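Local atomic coordinates of KLLA0E08119p (Kluyveromyces lactis, PDB entry 3VA7), a protein that probably carboxylates urea to urea-1-carboxylate using ATP, hydrogencarbonate and biotin, with this chain carrying the carboxylase part of a larger bifunctional enzyme. Residues E32-A37 with M53-V58; Q105-G110 with E127-V132. All coordinates share one frame; numbering follows the deposited sequence.

Contact 1 of 2, residues E32-A37 with M53-V58; sequences ETVLIA and MGIKSV
T33 and K56 lie side by side on one face of a parallel sheet, their side chains pointing the same way. T33 OG1 sits between the backbone N and the carbonyl carbon (chi1 68°), which leaves CG2 anti to the carbonyl carbon and against K56 CB at 3.5 Å. Bends at its second and third torsions turn the lysine chain back, bringing K56 CE to 3.7 Å from T33 CG2. The T33-K56 contact is aliphatic; K56 NZ stays 6.6 Å from E32 OE2, too far for a salt bridge. Further along, L35 CD1 meets V58 CG1 at 3.8 Å, the two side chains crossing at a slant on the face covered by helix 92-101, whose I95, A98 and A99 touch L35. On the other face, V34 CG2 rests on I55 CG2 at 3.7 Å, while I55 and S57 both reach L50 of helix 40-53. T33, V34, I36 and V58 are beta-branched, which favours the extended backbone of a strand. Four backbone bonds hold the pair, the straightest from I36 N to V58 O (2.9 Å, 168° at the hydrogen). G54, with positive phi, closes helix 40-53 in a Schellman motif, and the chain then enters the second strand of this beta-alpha-beta unit. The backbone bonds thus set the register and the side chains add apolar packing, with charge confined to the exposed E32 and K56 end.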
ATOM      1  N   GLU A  32      14.097  23.103 -34.220  1.00 44.43           N
ATOM      2  CA  GLU A  32      14.289  21.713 -34.521  1.00 44.28           C
ATOM      3  C   GLU A  32      14.252  20.943 -33.195  1.00 42.76           C
ATOM      4  O   GLU A  32      13.501  19.986 -33.035  1.00 42.11           O
ATOM      5  CB  GLU A  32      15.627  21.559 -35.262  1.00 45.34           C
ATOM      6  CG  GLU A  32      15.636  20.616 -36.476  1.00 50.82           C
ATOM      7  CD  GLU A  32      14.468  20.862 -37.447  1.00 57.09           C
ATOM      8  OE1 GLU A  32      14.304  22.034 -37.872  1.00 57.46           O
ATOM      9  OE2 GLU A  32      13.724  19.882 -37.788  1.00 59.25           O
ATOM     10  N   THR A  33      15.051  21.389 -32.231  1.00 41.14           N
ATOM     11  CA  THR A  33      14.995  20.841 -30.900  1.00 39.92           C
ATOM     12  C   THR A  33      14.817  22.032 -29.924  1.00 38.41           C
ATOM     13  O   THR A  33      15.398  23.094 -30.149  1.00 38.66           O
ATOM     14  CB  THR A  33      16.243  19.921 -30.589  1.00 40.07           C
ATOM     15  OG1 THR A  33      17.419  20.702 -30.526  1.00 43.81           O
ATOM     16  CG2 THR A  33      16.509  18.942 -31.689  1.00 39.73           C
ATOM     17  N   VAL A  34      13.991  21.866 -28.886  1.00 35.78           N
ATOM     18  CA  VAL A  34      13.658  22.915 -27.909  1.00 33.63           C
ATOM     19  C   VAL A  34      13.811  22.341 -26.488  1.00 32.86           C
ATOM     20  O   VAL A  34      13.296  21.288 -26.217  1.00 31.98           O
ATOM     21  CB  VAL A  34      12.166  23.431 -28.088  1.00 33.35           C
ATOM     22  CG1 VAL A  34      11.713  24.229 -26.883  1.00 33.30           C
ATOM     23  CG2 VAL A  34      11.973  24.273 -29.320  1.00 31.02           C
ATOM     24  N   LEU A  35      14.505  23.020 -25.577  1.00 33.09           N
ATOM     25  CA  LEU A  35      14.610  22.546 -24.171  1.00 33.53           C
ATOM     26  C   LEU A  35      13.574  23.215 -23.257  1.00 33.34           C
ATOM     27  O   LEU A  35      13.293  24.406 -23.441  1.00 33.67           O
ATOM     28  CB  LEU A  35      15.991  22.838 -23.629  1.00 33.68           C
ATOM     29  CG  LEU A  35      16.324  22.490 -22.170  1.00 34.84           C
ATOM     30  CD1 LEU A  35      17.762  21.961 -22.190  1.00 31.14           C
ATOM     31  CD2 LEU A  35      16.109  23.681 -21.130  1.00 31.27           C
ATOM     32  N   ILE A  36      13.015  22.472 -22.293  1.00 32.47           N
ATOM     33  CA  ILE A  36      12.040  23.051 -21.362  1.00 32.20           C
ATOM     34  C   ILE A  36      12.705  23.267 -20.043  1.00 32.64           C
ATOM     35  O   ILE A  36      13.027  22.299 -19.334  1.00 32.41           O
ATOM     36  CB  ILE A  36      10.870  22.104 -20.977  1.00 32.58           C
ATOM     37  CG1 ILE A  36      10.371  21.201 -22.125  1.00 32.12           C
ATOM     38  CG2 ILE A  36       9.777  22.850 -20.216  1.00 32.43           C
ATOM     39  CD1 ILE A  36      10.172  21.795 -23.363  1.00 31.14           C
ATOM     40  N   ALA A  37      12.884  24.538 -19.683  1.00 33.21           N
ATOM     41  CA  ALA A  37      13.466  24.900 -18.392  1.00 32.81           C
ATOM     42  C   ALA A  37      12.418  24.787 -17.285  1.00 33.15           C
ATOM     43  O   ALA A  37      12.167  25.730 -16.510  1.00 34.29           O
ATOM     44  CB  ALA A  37      14.090  26.269 -18.429  1.00 32.54           C
ATOM     45  N   MET A  53       4.017  19.342 -33.132  1.00 34.65           N
ATOM     46  CA  MET A  53       4.690  20.156 -34.121  1.00 33.74           C
ATOM     47  C   MET A  53       5.916  19.466 -34.742  1.00 33.88           C
ATOM     48  O   MET A  53       6.530  20.020 -35.668  1.00 35.11           O
ATOM     49  CB  MET A  53       5.090  21.486 -33.497  1.00 33.88           C
ATOM     50  CG  MET A  53       3.901  22.405 -33.117  1.00 34.48           C
ATOM     51  SD  MET A  53       4.450  23.952 -32.328  1.00 34.40           S
ATOM     52  CE  MET A  53       4.920  24.919 -33.755  1.00 31.35           C
ATOM     53  N   GLY A  54       6.286  18.275 -34.269  1.00 32.40           N
ATOM     54  CA  GLY A  54       7.382  17.540 -34.880  1.00 31.76           C
ATOM     55  C   GLY A  54       8.726  18.124 -34.480  1.00 32.78           C
ATOM     56  O   GLY A  54       9.734  17.925 -35.191  1.00 33.18           O
ATOM     57  N   ILE A  55       8.724  18.847 -33.348  1.00 32.76           N
ATOM     58  CA  ILE A  55       9.884  19.462 -32.738  1.00 32.88           C
ATOM     59  C   ILE A  55      10.446  18.603 -31.599  1.00 34.30           C
ATOM     60  O   ILE A  55       9.713  18.208 -30.688  1.00 35.06           O
ATOM     61  CB  ILE A  55       9.514  20.809 -32.129  1.00 32.55           C
ATOM     62  CG1 ILE A  55       8.901  21.741 -33.189  1.00 32.73           C
ATOM     63  CG2 ILE A  55      10.726  21.441 -31.437  1.00 30.14           C
ATOM     64  CD1 ILE A  55       8.483  23.102 -32.618  1.00 30.57           C
ATOM     65  N   LYS A  56      11.746  18.339 -31.629  1.00 34.53           N
ATOM     66  CA  LYS A  56      12.322  17.451 -30.665  1.00 35.19           C
ATOM     67  C   LYS A  56      12.377  18.208 -29.369  1.00 34.65           C
ATOM     68  O   LYS A  56      12.649  19.382 -29.389  1.00 35.52           O
ATOM     69  CB  LYS A  56      13.694  16.910 -31.139  1.00 35.87           C
ATOM     70  CG  LYS A  56      13.530  15.600 -31.988  1.00 39.23           C
ATOM     71  CD  LYS A  56      14.471  15.553 -33.199  1.00 49.12           C
ATOM     72  CE  LYS A  56      16.021  15.468 -32.810  1.00 54.93           C
ATOM     73  NZ  LYS A  56      17.082  15.746 -33.905  1.00 53.02           N
ATOM     74  N   SER A  57      12.065  17.542 -28.256  1.00 33.56           N
ATOM     75  CA  SER A  57      12.038  18.158 -26.967  1.00 31.90           C
ATOM     76  C   SER A  57      13.096  17.611 -26.030  1.00 31.79           C
ATOM     77  O   SER A  57      13.513  16.432 -26.088  1.00 31.70           O
ATOM     78  CB  SER A  57      10.670  17.985 -26.321  1.00 32.23           C
ATOM     79  OG  SER A  57      10.414  16.634 -26.007  1.00 32.88           O
ATOM     80  N   VAL A  58      13.511  18.490 -25.130  1.00 30.91           N
ATOM     81  CA  VAL A  58      14.487  18.157 -24.133  1.00 29.79           C
ATOM     82  C   VAL A  58      13.983  18.476 -22.725  1.00 29.86           C
ATOM     83  O   VAL A  58      13.641  19.631 -22.418  1.00 29.61           O
ATOM     84  CB  VAL A  58      15.756  18.941 -24.397  1.00 29.47           C
ATOM     85  CG1 VAL A  58      16.803  18.508 -23.408  1.00 29.94           C
ATOM     86  CG2 VAL A  58      16.234  18.687 -25.835  1.00 27.56           C
TER

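Contact 2 of 2, residues Q105-G110 with E127-V132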
ATOM      1  N   GLN A 105      18.070  24.632 -29.984  1.00 41.90           N
ATOM      2  CA  GLN A 105      18.169  26.011 -30.457  1.00 41.85           C
ATOM      3  C   GLN A 105      17.460  27.030 -29.596  1.00 40.77           C
ATOM      4  O   GLN A 105      17.813  28.224 -29.649  1.00 42.54           O
ATOM      5  CB  GLN A 105      17.892  26.195 -31.931  1.00 41.95           C
ATOM      6  CG  GLN A 105      16.742  25.458 -32.431  1.00 48.09           C
ATOM      7  CD  GLN A 105      17.131  24.553 -33.562  1.00 55.34           C
ATOM      8  OE1 GLN A 105      18.076  23.731 -33.436  1.00 54.69           O
ATOM      9  NE2 GLN A 105      16.416  24.695 -34.704  1.00 58.78           N
ATOM     10  N   ALA A 106      16.518  26.574 -28.764  1.00 38.86           N
ATOM     11  CA  ALA A 106      15.654  27.459 -27.941  1.00 36.08           C
ATOM     12  C   ALA A 106      15.361  26.856 -26.580  1.00 35.23           C
ATOM     13  O   ALA A 106      15.404  25.622 -26.396  1.00 34.73           O
ATOM     14  CB  ALA A 106      14.365  27.753 -28.653  1.00 34.89           C
ATOM     15  N   ILE A 107      15.089  27.736 -25.624  1.00 34.17           N
ATOM     16  CA  ILE A 107      14.626  27.335 -24.301  1.00 33.81           C
ATOM     17  C   ILE A 107      13.283  27.984 -24.006  1.00 33.84           C
ATOM     18  O   ILE A 107      13.103  29.195 -24.202  1.00 34.88           O
ATOM     19  CB  ILE A 107      15.614  27.722 -23.202  1.00 33.86           C
ATOM     20  CG1 ILE A 107      16.984  27.098 -23.478  1.00 34.05           C
ATOM     21  CG2 ILE A 107      15.069  27.334 -21.833  1.00 31.61           C
ATOM     22  CD1 ILE A 107      18.111  27.786 -22.711  1.00 37.48           C
ATOM     23  N   ILE A 108      12.324  27.166 -23.603  1.00 32.54           N
ATOM     24  CA  ILE A 108      11.044  27.686 -23.243  1.00 31.67           C
ATOM     25  C   ILE A 108      10.944  27.391 -21.761  1.00 32.35           C
ATOM     26  O   ILE A 108      11.180  26.255 -21.331  1.00 32.22           O
ATOM     27  CB  ILE A 108       9.896  27.123 -24.104  1.00 30.56           C
ATOM     28  CG1 ILE A 108       8.542  27.675 -23.648  1.00 27.65           C
ATOM     29  CG2 ILE A 108       9.891  25.626 -24.067  1.00 31.66           C
ATOM     30  CD1 ILE A 108       7.401  27.419 -24.603  1.00 21.50           C
ATOM     31  N   PRO A 109      10.632  28.440 -20.969  1.00 32.71           N
ATOM     32  CA  PRO A 109      10.789  28.416 -19.518  1.00 32.38           C
ATOM     33  C   PRO A 109       9.572  28.007 -18.706  1.00 33.61           C
ATOM     34  O   PRO A 109       9.734  27.652 -17.526  1.00 34.84           O
ATOM     35  CB  PRO A 109      11.135  29.862 -19.200  1.00 31.86           C
ATOM     36  CG  PRO A 109      10.420  30.637 -20.249  1.00 30.84           C
ATOM     37  CD  PRO A 109      10.270  29.785 -21.465  1.00 31.68           C
ATOM     38  N   GLY A 110       8.373  28.051 -19.291  1.00 33.68           N
ATOM     39  CA  GLY A 110       7.154  27.871 -18.500  1.00 34.32           C
ATOM     40  C   GLY A 110       6.827  29.127 -17.705  1.00 34.52           C
ATOM     41  O   GLY A 110       6.906  30.261 -18.238  1.00 34.98           O
ATOM     42  N   GLU A 127      24.341  33.688 -25.567  1.00 57.06           N
ATOM     43  CA  GLU A 127      24.795  32.326 -25.791  1.00 56.06           C
ATOM     44  C   GLU A 127      24.311  31.723 -27.135  1.00 54.89           C
ATOM     45  O   GLU A 127      24.644  30.575 -27.459  1.00 55.08           O
ATOM     46  CB  GLU A 127      24.366  31.465 -24.615  1.00 55.92           C
ATOM     47  CG  GLU A 127      25.225  30.295 -24.389  1.00 58.66           C
ATOM     48  CD  GLU A 127      26.430  30.572 -23.479  1.00 62.49           C
ATOM     49  OE1 GLU A 127      27.525  30.105 -23.878  1.00 63.02           O
ATOM     50  OE2 GLU A 127      26.285  31.192 -22.373  1.00 61.45           O
ATOM     51  N   ASN A 128      23.580  32.503 -27.931  1.00 52.83           N
ATOM     52  CA  ASN A 128      22.964  32.005 -29.180  1.00 51.29           C
ATOM     53  C   ASN A 128      21.902  30.857 -28.953  1.00 50.01           C
ATOM     54  O   ASN A 128      21.699  29.976 -29.799  1.00 49.82           O
ATOM     55  CB  ASN A 128      24.039  31.665 -30.225  1.00 51.28           C
ATOM     56  CG  ASN A 128      23.478  31.519 -31.681  1.00 52.62           C
ATOM     57  OD1 ASN A 128      22.624  32.302 -32.159  1.00 51.40           O
ATOM     58  ND2 ASN A 128      24.004  30.514 -32.392  1.00 52.74           N
ATOM     59  N   ILE A 129      21.222  30.911 -27.804  1.00 47.66           N
ATOM     60  CA  ILE A 129      20.026  30.132 -27.563  1.00 45.43           C
ATOM     61  C   ILE A 129      18.814  31.077 -27.463  1.00 44.20           C
ATOM     62  O   ILE A 129      18.791  31.993 -26.646  1.00 44.14           O
ATOM     63  CB  ILE A 129      20.174  29.298 -26.285  1.00 45.51           C
ATOM     64  CG1 ILE A 129      21.343  28.329 -26.388  1.00 44.85           C
ATOM     65  CG2 ILE A 129      18.952  28.477 -26.028  1.00 45.14           C
ATOM     66  CD1 ILE A 129      21.788  27.814 -24.986  1.00 45.07           C
ATOM     67  N   VAL A 130      17.806  30.847 -28.299  1.00 42.68           N
ATOM     68  CA  VAL A 130      16.594  31.670 -28.292  1.00 41.05           C
ATOM     69  C   VAL A 130      15.665  31.363 -27.102  1.00 39.30           C
ATOM     70  O   VAL A 130      15.032  30.351 -27.093  1.00 40.82           O
ATOM     71  CB  VAL A 130      15.801  31.464 -29.598  1.00 41.32           C
ATOM     72  CG1 VAL A 130      14.519  32.264 -29.558  1.00 39.58           C
ATOM     73  CG2 VAL A 130      16.650  31.835 -30.804  1.00 39.43           C
ATOM     74  N   PHE A 131      15.652  32.219 -26.087  1.00 37.59           N
ATOM     75  CA  PHE A 131      14.663  32.274 -24.971  1.00 34.78           C
ATOM     76  C   PHE A 131      13.246  32.530 -25.467  1.00 34.19           C
ATOM     77  O   PHE A 131      12.981  33.602 -25.988  1.00 32.61           O
ATOM     78  CB  PHE A 131      15.026  33.467 -24.100  1.00 33.80           C
ATOM     79  CG  PHE A 131      14.088  33.708 -22.952  1.00 31.53           C
ATOM     80  CD1 PHE A 131      14.135  32.903 -21.817  1.00 28.73           C
ATOM     81  CD2 PHE A 131      13.199  34.792 -22.975  1.00 29.83           C
ATOM     82  CE1 PHE A 131      13.278  33.142 -20.708  1.00 30.86           C
ATOM     83  CE2 PHE A 131      12.356  35.058 -21.876  1.00 28.87           C
ATOM     84  CZ  PHE A 131      12.391  34.229 -20.738  1.00 29.08           C
ATOM     85  N   VAL A 132      12.340  31.561 -25.309  1.00 34.06           N
ATOM     86  CA  VAL A 132      10.963  31.740 -25.781  1.00 34.04           C
ATOM     87  C   VAL A 132      10.266  32.542 -24.709  1.00 35.00           C
ATOM     88  O   VAL A 132       9.736  31.989 -23.779  1.00 36.24           O
ATOM     89  CB  VAL A 132      10.252  30.402 -25.998  1.00 33.60           C
ATOM     90  CG1 VAL A 132       8.893  30.610 -26.579  1.00 28.87           C
ATOM     91  CG2 VAL A 132      11.076  29.563 -26.907  1.00 33.26           C
TER
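The carbonyl O of I107 takes the shortest bond here, from V132 N at 2.7 Å and almost straight (176° at the hydrogen), and F131 CA adds a weaker CH contact to the same oxygen. One step back, I107 N reaches V130 O from 40° above that carbonyl's plane, and V130 N bonds to Q105 O at 3.0 Å. P109 has no N-H to continue this ladder; its CD lies instead against V132 O, which hydrogen-bonds a glycerol probably left from crystallisation. Helix 118-125 connects the two strands in a beta-alpha-beta unit at the edge of the Rossmann-like sheet of the biotin carboxylase N-terminal domain. N128, with positive phi as asparagine tolerates well, ends that helix in a Schellman motif. With I129 CG1 beside the backbone N (chi1 -60°), CG2 is the branch anti to N and touches I107 CD1 at 3.5 Å; both isoleucines pack on I96 and A99 of helix 92-101. On the other face V132 CB meets I108 CB at 3.8 Å, V132 CG2 comes within 4.1 Å of A106 CB, and M341 of helix 337-345 packs on both V132 and I108. Cutting V132 back to an alanine removes both methyls and is likely to open a gap beside A106 CB and the CD1 end of I108. P109 CG approaches F131 CE1 at 3.8 Å, the two side chains crossing at about a right angle.

In the fold
Both contacts belong to one five-stranded parallel sheet, and the chain closes contact 1 before it opens contact 2. Strands 33-36 and 106-108 are neighbours, tied by the probable hydrogen bonds L35 N to A106 O and A37 N to I108 O, so the two ladders form one continuous span, their centres about 10 Å apart. Contact 1 joins the middle strand to an inner one, whereas contact 2 reaches the outermost strand 130-131. Both are mainly buried and apolar. Contact 1 has a lysine and a glutamate at its exposed end; contact 2 has a shorter ladder, ended by a proline, and its I108 and V132 pack on helix 337-345, an element outside the sheet. Helix 92-101 packs against both.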